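Local coordinates for protein leucyl aminopeptidase (Trypanosoma brucei brucei, PDB 5NSM) that probably cleaves amino acids, leucine among them, from the N-terminus of peptides, as a metal-dependent leucyl aminopeptidase of the M17 family, at residues Lys289-Asp294 / Asp371-Ile376; Asp121-Leu126 / Ala154-Arg159; Ala317-Gly322 / Leu335-Cys340. One frame throughout, in Å; residues are numbered along the deposited sequence.

Interaction 1: residues Lys289-Asp294 / Asp371-Ile376; sequences KGIVYD and DAEGRI. With MN (manganese (II) ion), chain N; MN (manganese (II) ion), chain O; BCT (bicarbonate ion), chain M.
Glu373 and Asp294 reach from opposite directions to a pair of manganese ions, which form the main link between the two segments, with apolar packing beside them. Asp294 OD2 bridges both ions at 2.0 Å each. The Glu373 carboxylate, its plane 74° from that of Asp294, bridges them with separate oxygens: OE1 is 1.8 Å from the chain O manganese and OE2 1.9 Å from the chain N one. Glu373 CG sits between the backbone N and carbonyl carbon (chi1 82°), and the bend at chi2 lets one oxygen reach each metal. The Lys289 side chain crosses that of Glu373 at about a right angle. With CG anti to N (chi1 176°) and the rest extended, it places NZ 2.0 Å from the chain O manganese, whose shell a water and Asp312 complete. Asp371 chelates the chain N ion through OD1 at 2.0 Å and its backbone O at 1.9 Å. Lys301 pairs with Asp371 OD2 and Asn344 holds Asp294 OD1. Bicarbonate O1 accepts from Gly374 N, and O2 from Arg375 N and from Arg375 NE at 2.8 Å; the ion probably derives from the crystallisation liquor, though relatives hold a bicarbonate here, thought to be the general base. Ile291 CG1 and CD1 pack against Glu373 CG. Val259 of helix 254-260 touches Glu373 and helix 471-480 packs on Arg375; the site lies between strand 283-291 and helix 374-387.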
loop_
_atom_site.group_PDB
_atom_site.type_symbol
_atom_site.label_atom_id
_atom_site.label_comp_id
_atom_site.label_asym_id
_atom_site.label_seq_id
_atom_site.Cartn_x
_atom_site.Cartn_y
_atom_site.Cartn_z
ATOM N N LYS A 289 -5.261 5.770 -30.973
ATOM C CA LYS A 289 -4.442 6.206 -29.804
ATOM C C LYS A 289 -3.030 5.724 -30.055
ATOM O O LYS A 289 -2.759 4.535 -30.030
ATOM C CB LYS A 289 -4.970 5.648 -28.464
ATOM C CG LYS A 289 -4.130 5.969 -27.220
ATOM C CD LYS A 289 -4.612 5.282 -25.947
ATOM C CE LYS A 289 -3.671 5.566 -24.766
ATOM N NZ LYS A 289 -3.850 4.898 -23.442
ATOM N N GLY A 290 -2.148 6.663 -30.327
ATOM C CA GLY A 290 -0.728 6.357 -30.573
ATOM C C GLY A 290 0.188 6.831 -29.453
ATOM O O GLY A 290 1.107 7.588 -29.663
ATOM N N ILE A 291 -0.094 6.358 -28.256
ATOM C CA ILE A 291 0.744 6.660 -27.094
ATOM C C ILE A 291 1.906 5.675 -27.114
ATOM O O ILE A 291 1.847 4.536 -26.708
ATOM C CB ILE A 291 0.012 6.665 -25.749
ATOM C CG1 ILE A 291 -1.094 7.704 -25.763
ATOM C CG2 ILE A 291 0.997 6.942 -24.613
ATOM C CD1 ILE A 291 -0.652 9.145 -25.970
ATOM N N VAL A 292 2.972 6.195 -27.655
ATOM C CA VAL A 292 4.220 5.474 -27.925
ATOM C C VAL A 292 4.861 4.894 -26.646
ATOM O O VAL A 292 5.499 3.844 -26.643
ATOM C CB VAL A 292 5.048 6.468 -28.746
ATOM C CG1 VAL A 292 6.455 6.545 -28.320
ATOM C CG2 VAL A 292 4.904 6.126 -30.223
ATOM N N TYR A 293 4.663 5.623 -25.566
ATOM C CA TYR A 293 4.931 5.130 -24.211
ATOM C C TYR A 293 4.124 5.943 -23.184
ATOM O O TYR A 293 4.075 7.157 -23.268
ATOM C CB TYR A 293 6.414 5.204 -23.880
ATOM C CG TYR A 293 6.844 4.454 -22.639
ATOM C CD1 TYR A 293 6.862 3.066 -22.603
ATOM C CD2 TYR A 293 7.246 5.130 -21.499
ATOM C CE1 TYR A 293 7.260 2.374 -21.465
ATOM C CE2 TYR A 293 7.672 4.440 -20.360
ATOM C CZ TYR A 293 7.673 3.065 -20.350
ATOM O OH TYR A 293 8.079 2.380 -19.238
ATOM N N ASP A 294 3.459 5.222 -22.281
ATOM C CA ASP A 294 2.545 5.784 -21.242
ATOM C C ASP A 294 3.233 5.567 -19.917
ATOM O O ASP A 294 3.084 4.520 -19.304
ATOM C CB ASP A 294 1.130 5.104 -21.272
ATOM C CG ASP A 294 0.042 5.871 -20.493
ATOM O OD1 ASP A 294 0.438 6.868 -19.873
ATOM O OD2 ASP A 294 -1.213 5.498 -20.491
ATOM N N ASP A 371 -2.667 10.300 -16.250
ATOM C CA ASP A 371 -2.537 8.918 -16.752
ATOM C C ASP A 371 -3.769 8.419 -17.523
ATOM O O ASP A 371 -3.716 7.345 -18.163
ATOM C CB ASP A 371 -2.232 7.922 -15.655
ATOM C CG ASP A 371 -1.737 6.605 -16.200
ATOM O OD1 ASP A 371 -1.465 6.471 -17.450
ATOM O OD2 ASP A 371 -1.586 5.699 -15.376
ATOM N N ALA A 372 -4.805 9.242 -17.474
ATOM C CA ALA A 372 -5.985 9.179 -18.373
ATOM C C ALA A 372 -5.790 10.130 -19.572
ATOM O O ALA A 372 -6.587 11.006 -19.863
ATOM C CB ALA A 372 -7.250 9.531 -17.622
ATOM N N GLU A 373 -4.708 9.874 -20.267
ATOM C CA GLU A 373 -4.202 10.698 -21.397
ATOM C C GLU A 373 -4.834 10.332 -22.760
ATOM O O GLU A 373 -4.901 11.129 -23.652
ATOM C CB GLU A 373 -2.680 10.544 -21.486
ATOM C CG GLU A 373 -2.127 9.308 -22.202
ATOM C CD GLU A 373 -2.330 7.939 -21.534
ATOM O OE1 GLU A 373 -2.309 6.909 -22.313
ATOM O OE2 GLU A 373 -2.385 7.856 -20.257
ATOM N N GLY A 374 -5.221 9.076 -22.887
ATOM C CA GLY A 374 -5.668 8.517 -24.150
ATOM C C GLY A 374 -6.956 9.138 -24.633
ATOM O O GLY A 374 -7.088 9.528 -25.790
ATOM N N ARG A 375 -7.896 9.292 -23.713
ATOM C CA ARG A 375 -9.185 9.914 -24.044
ATOM C C ARG A 375 -8.983 11.349 -24.506
ATOM O O ARG A 375 -9.717 11.858 -25.340
ATOM C CB ARG A 375 -10.164 9.835 -22.884
ATOM C CG ARG A 375 -9.782 10.641 -21.664
ATOM C CD ARG A 375 -10.566 10.204 -20.447
ATOM N NE ARG A 375 -10.282 8.817 -20.051
ATOM C CZ ARG A 375 -10.789 8.193 -19.008
ATOM N NH1 ARG A 375 -11.616 8.823 -18.195
ATOM N NH2 ARG A 375 -10.481 6.924 -18.783
ATOM N N ILE A 376 -7.971 11.994 -23.958
ATOM C CA ILE A 376 -7.668 13.380 -24.310
ATOM C C ILE A 376 -7.133 13.481 -25.742
ATOM O O ILE A 376 -7.625 14.267 -26.536
ATOM C CB ILE A 376 -6.683 14.047 -23.339
ATOM C CG1 ILE A 376 -7.352 14.218 -21.975
ATOM C CG2 ILE A 376 -6.258 15.434 -23.868
ATOM C CD1 ILE A 376 -6.426 14.701 -20.876
HETATM MN MN MN N . -2.421 6.276 -19.145
HETATM MN MN MN O . -2.466 5.122 -22.006
HETATM C C BCT M . -7.107 7.004 -20.871
HETATM O O1 BCT M . -5.950 6.972 -21.400
HETATM O O2 BCT M . -7.975 7.816 -21.204
HETATM O O3 BCT M . -7.456 6.162 -19.918
HETATM O O HOH W 1 -2.769 3.196 -21.371
#

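Interaction 2: residues Asp121-Leu126 / Ala154-Arg159; sequences DVVTAL and AAAVAR
Within 154-159, Ala156 is the first to meet Thr124, and here the two backbones come nearest, 5.0 Å from CA to CA. The short segments of the helices run in broadly the same direction, with a signed crossing angle of -34° and an axis separation of 8.3 Å. Ala156 CB points into the interface, 3.3 Å from Thr124 OG1 and 4.2 Å from Val123 CG1, so a methyl group carries the apolar part of the contact. Its carbonyl carries the polar part: Thr124 OG1 donates to Ala156 O at 2.7 Å. The C=O...OG1 angle is 105°, so the hydroxyl comes in from the flank of the oxygen, tilted out of the carbonyl plane. Thr124 chi1 of -68° sets OG1 beside its own backbone N, where Pro120 O of the same helix is also within hydrogen-bonding reach, and turns CG2 towards Arg159. The CB of Val157 points away from the other helix, and its side chain packs on Leu184 and Val186 of strand 183-188. At Arg159, CB lies 4.1 Å from Thr124 CG2, and the side chain then bends at chi3, bringing the guanidinium beneath Ala155 O, which stands over the centre of one face. A water accepts from Arg159 NE and donates to Thr124 OG1, each at 2.9 Å. NH1 is held by Thr507 O and NH2 by a salt bridge to Glu437. Two carbonyls must thus share or compete for the single Thr124 proton while the water donates to its oxygen, linking Thr124 directly to the Ala156 carbonyl and, through water, to Arg159, which extends the network from the N-terminal domain to residues of the catalytic domain.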
loop_
_atom_site.group_PDB
_atom_site.type_symbol
_atom_site.label_atom_id
_atom_site.label_comp_id
_atom_site.label_asym_id
_atom_site.label_seq_id
_atom_site.Cartn_x
_atom_site.Cartn_y
_atom_site.Cartn_z
ATOM N N ASP A 121 -7.956 -18.800 -32.404
ATOM C CA ASP A 121 -7.140 -18.688 -31.171
ATOM C C ASP A 121 -6.336 -19.981 -30.908
ATOM O O ASP A 121 -5.185 -19.935 -30.550
ATOM C CB ASP A 121 -8.011 -18.343 -29.939
ATOM C CG ASP A 121 -9.086 -19.399 -29.651
ATOM O OD1 ASP A 121 -9.956 -19.643 -30.546
ATOM O OD2 ASP A 121 -9.043 -20.013 -28.554
ATOM N N VAL A 122 -6.979 -21.122 -31.105
ATOM C CA VAL A 122 -6.316 -22.422 -30.879
ATOM C C VAL A 122 -5.401 -22.764 -32.041
ATOM O O VAL A 122 -4.308 -23.278 -31.854
ATOM C CB VAL A 122 -7.274 -23.571 -30.590
ATOM C CG1 VAL A 122 -6.495 -24.864 -30.366
ATOM C CG2 VAL A 122 -8.085 -23.257 -29.344
ATOM N N VAL A 123 -5.842 -22.434 -33.227
ATOM C CA VAL A 123 -4.997 -22.611 -34.423
ATOM C C VAL A 123 -3.635 -21.932 -34.198
ATOM O O VAL A 123 -2.577 -22.526 -34.430
ATOM C CB VAL A 123 -5.654 -22.063 -35.711
ATOM C CG1 VAL A 123 -4.676 -22.072 -36.891
ATOM C CG2 VAL A 123 -6.879 -22.880 -36.050
ATOM N N THR A 124 -3.671 -20.679 -33.781
ATOM C CA THR A 124 -2.441 -19.916 -33.493
ATOM C C THR A 124 -1.534 -20.656 -32.494
ATOM O O THR A 124 -0.335 -20.822 -32.727
ATOM C CB THR A 124 -2.744 -18.524 -32.945
ATOM O OG1 THR A 124 -3.348 -17.750 -33.982
ATOM C CG2 THR A 124 -1.471 -17.805 -32.470
ATOM N N ALA A 125 -2.121 -21.100 -31.399
ATOM C CA ALA A 125 -1.349 -21.796 -30.332
ATOM C C ALA A 125 -0.766 -23.142 -30.807
ATOM O O ALA A 125 0.356 -23.504 -30.462
ATOM C CB ALA A 125 -2.174 -21.982 -29.065
ATOM N N LEU A 126 -1.541 -23.853 -31.603
ATOM C CA LEU A 126 -1.104 -25.159 -32.166
ATOM C C LEU A 126 0.095 -25.024 -33.120
ATOM O O LEU A 126 1.079 -25.745 -33.015
ATOM C CB LEU A 126 -2.233 -25.863 -32.916
ATOM C CG LEU A 126 -3.383 -26.346 -32.056
ATOM C CD1 LEU A 126 -4.522 -26.824 -32.952
ATOM C CD2 LEU A 126 -2.953 -27.429 -31.099
ATOM N N ALA A 154 -5.827 -17.093 -41.827
ATOM C CA ALA A 154 -4.704 -16.282 -42.356
ATOM C C ALA A 154 -4.081 -15.399 -41.281
ATOM O O ALA A 154 -2.860 -15.401 -41.084
ATOM C CB ALA A 154 -5.131 -15.410 -43.516
ATOM N N ALA A 155 -4.938 -14.693 -40.571
ATOM C CA ALA A 155 -4.513 -13.848 -39.462
ATOM C C ALA A 155 -3.947 -14.642 -38.277
ATOM O O ALA A 155 -2.958 -14.259 -37.679
ATOM C CB ALA A 155 -5.663 -12.985 -39.003
ATOM N N ALA A 156 -4.563 -15.778 -37.995
ATOM C CA ALA A 156 -4.127 -16.679 -36.918
ATOM C C ALA A 156 -2.701 -17.206 -37.096
ATOM O O ALA A 156 -1.892 -17.231 -36.152
ATOM C CB ALA A 156 -5.065 -17.865 -36.790
ATOM N N VAL A 157 -2.410 -17.620 -38.326
ATOM C CA VAL A 157 -1.056 -18.088 -38.696
ATOM C C VAL A 157 -0.027 -16.927 -38.762
ATOM O O VAL A 157 1.118 -17.079 -38.404
ATOM C CB VAL A 157 -1.069 -18.873 -40.025
ATOM C CG1 VAL A 157 0.346 -19.261 -40.431
ATOM C CG2 VAL A 157 -1.923 -20.117 -39.873
ATOM N N ALA A 158 -0.450 -15.791 -39.271
ATOM C CA ALA A 158 0.408 -14.580 -39.304
ATOM C C ALA A 158 0.895 -14.179 -37.900
ATOM O O ALA A 158 2.001 -13.737 -37.704
ATOM C CB ALA A 158 -0.345 -13.424 -39.927
ATOM N N ARG A 159 0.005 -14.393 -36.947
ATOM C CA ARG A 159 0.203 -14.134 -35.475
ATOM C C ARG A 159 1.126 -15.080 -34.766
ATOM O O ARG A 159 1.604 -14.801 -33.679
ATOM C CB ARG A 159 -1.118 -14.373 -34.715
ATOM C CG ARG A 159 -1.814 -13.166 -34.237
ATOM C CD ARG A 159 -3.039 -13.545 -33.411
ATOM N NE ARG A 159 -4.280 -13.565 -34.192
ATOM C CZ ARG A 159 -4.786 -12.510 -34.826
ATOM N NH1 ARG A 159 -4.166 -11.330 -34.811
ATOM N NH2 ARG A 159 -5.924 -12.633 -35.483
HETATM O O HOH W 2 -5.453 -15.923 -33.093
#

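Interaction 3: residues Ala317-Gly322 / Leu335-Cys340; sequences AAVFCG and LSCTLC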
loop_
_atom_site.group_PDB
_atom_site.type_symbol
_atom_site.label_atom_id
_atom_site.label_comp_id
_atom_site.label_asym_id
_atom_site.label_seq_id
_atom_site.Cartn_x
_atom_site.Cartn_y
_atom_site.Cartn_z
ATOM N N ALA A 317 -1.457 1.573 -34.328
ATOM C CA ALA A 317 -0.924 0.530 -35.200
ATOM C C ALA A 317 -2.074 -0.182 -35.952
ATOM O O ALA A 317 -1.969 -0.455 -37.145
ATOM C CB ALA A 317 -0.092 -0.475 -34.429
ATOM N N ALA A 318 -3.122 -0.514 -35.223
ATOM C CA ALA A 318 -4.259 -1.299 -35.750
ATOM C C ALA A 318 -4.978 -0.582 -36.897
ATOM O O ALA A 318 -5.238 -1.115 -37.965
ATOM C CB ALA A 318 -5.265 -1.591 -34.656
ATOM N N VAL A 319 -5.255 0.655 -36.617
ATOM C CA VAL A 319 -5.894 1.572 -37.519
ATOM C C VAL A 319 -4.969 1.883 -38.740
ATOM O O VAL A 319 -5.402 1.946 -39.893
ATOM C CB VAL A 319 -6.308 2.797 -36.683
ATOM C CG1 VAL A 319 -5.812 4.111 -37.222
ATOM C CG2 VAL A 319 -7.789 2.775 -36.422
ATOM N N PHE A 320 -3.685 2.064 -38.470
ATOM C CA PHE A 320 -2.706 2.310 -39.539
ATOM C C PHE A 320 -2.634 1.132 -40.513
ATOM O O PHE A 320 -2.613 1.315 -41.723
ATOM C CB PHE A 320 -1.324 2.588 -38.967
ATOM C CG PHE A 320 -0.248 2.778 -40.010
ATOM C CD1 PHE A 320 -0.326 3.810 -40.912
ATOM C CD2 PHE A 320 0.865 1.953 -40.032
ATOM C CE1 PHE A 320 0.668 4.009 -41.852
ATOM C CE2 PHE A 320 1.861 2.137 -40.970
ATOM C CZ PHE A 320 1.764 3.167 -41.883
ATOM N N CYS A 321 -2.548 -0.063 -39.966
ATOM C CA CYS A 321 -2.352 -1.283 -40.784
ATOM C C CYS A 321 -3.643 -1.711 -41.458
ATOM O O CYS A 321 -3.625 -2.321 -42.509
ATOM C CB CYS A 321 -1.768 -2.417 -39.960
ATOM S SG CYS A 321 -0.105 -2.068 -39.319
ATOM N N GLY A 322 -4.762 -1.407 -40.845
ATOM C CA GLY A 322 -6.082 -1.612 -41.485
ATOM C C GLY A 322 -6.221 -0.723 -42.711
ATOM O O GLY A 322 -6.713 -1.133 -43.764
ATOM N N LEU A 335 -11.389 6.523 -46.943
ATOM C CA LEU A 335 -10.810 6.484 -45.580
ATOM C C LEU A 335 -9.979 7.679 -45.228
ATOM O O LEU A 335 -9.212 8.197 -46.039
ATOM C CB LEU A 335 -9.909 5.258 -45.403
ATOM C CG LEU A 335 -10.564 3.885 -45.267
ATOM C CD1 LEU A 335 -9.489 2.799 -45.278
ATOM C CD2 LEU A 335 -11.342 3.809 -43.977
ATOM N N SER A 336 -10.143 8.113 -43.992
ATOM C CA SER A 336 -9.118 8.924 -43.305
ATOM C C SER A 336 -8.622 8.088 -42.142
ATOM O O SER A 336 -9.324 7.215 -41.628
ATOM C CB SER A 336 -9.639 10.260 -42.816
ATOM O OG SER A 336 -10.611 10.101 -41.805
ATOM N N CYS A 337 -7.369 8.284 -41.813
ATOM C CA CYS A 337 -6.723 7.555 -40.706
ATOM C C CYS A 337 -5.878 8.562 -39.943
ATOM O O CYS A 337 -4.816 8.982 -40.406
ATOM C CB CYS A 337 -5.869 6.388 -41.186
ATOM S SG CYS A 337 -4.997 5.539 -39.858
ATOM N N THR A 338 -6.369 8.932 -38.771
ATOM C CA THR A 338 -5.708 9.925 -37.932
ATOM C C THR A 338 -4.977 9.240 -36.758
ATOM O O THR A 338 -5.575 8.557 -35.944
ATOM C CB THR A 338 -6.700 10.973 -37.457
ATOM O OG1 THR A 338 -7.167 11.708 -38.590
ATOM C CG2 THR A 338 -6.052 11.941 -36.500
ATOM N N LEU A 339 -3.671 9.406 -36.732
ATOM C CA LEU A 339 -2.833 8.836 -35.705
ATOM C C LEU A 339 -2.558 9.906 -34.679
ATOM O O LEU A 339 -1.951 10.930 -34.979
ATOM C CB LEU A 339 -1.503 8.309 -36.267
ATOM C CG LEU A 339 -1.612 7.355 -37.441
ATOM C CD1 LEU A 339 -0.213 7.000 -37.927
ATOM C CD2 LEU A 339 -2.371 6.091 -37.075
ATOM N N CYS A 340 -2.962 9.629 -33.452
ATOM C CA CYS A 340 -2.744 10.564 -32.329
ATOM C C CYS A 340 -1.470 10.189 -31.579
ATOM O O CYS A 340 -1.495 9.347 -30.681
ATOM C CB CYS A 340 -3.933 10.540 -31.388
ATOM S SG CYS A 340 -5.485 10.837 -32.244
#
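Val319, Phe320, Cys337 and Leu339 pack the helix of a beta-alpha-beta crossover against its second strand: strand 283-291 leads through helix 314-328 to the parallel neighbour 334-344. The short helix and strand segments run at 152°, nearly antiparallel, with axes 8.5 Å apart at their closest. Between them the contact is apolar. Val319 CG1 reaches both Cys337 SG and Leu339 CD2, the latter at 4.0 Å, and the Val319 and Leu339 side chains lie alongside each other, running in opposing senses. The 3.1 Å from Val319 CG1 to Cys337 SG is too short to trust, and the near-eclipsed Val319 chi1 of 126° adds to the doubt. The Cys337 CB points toward the helix and carries SG to Val319. Polar bonding serves the sheet instead: backbone bonds tie Ser336 and Thr338 to strand 283-291 and Cys337 to Leu272 of strand 268-274, while the hydroxyls of Ser336 and Thr338 pair with Ser285 and Thr271. Helix 196-214 covers another side of the helix at Ala317 and Cys321. Leu339, its CG beside the backbone N (chi1 -52°), sets CD2 4.1 Å from Phe320 CB.

In the fold
Along the chain, interaction 2 closes first, within the N-terminal domain; interaction 1 then opens, and both segments of interaction 3 fall between its two halves. Interactions 1 and 3 have centres 15 Å apart and touch directly, Gly290 N lying 2.8 Å from Cys340 O in a probable hydrogen bond between parallel strands 283-291 and 334-344. They share the sheet of the catalytic domain: the metal site stands beside strand 283-291, and the helix packing of interaction 3 is part of the scaffold next to it. Interaction 2 belongs to the separate N-terminal domain, its centre 29 Å from that of interaction 1, across the chain's centre, and 23 Å from that of interaction 3.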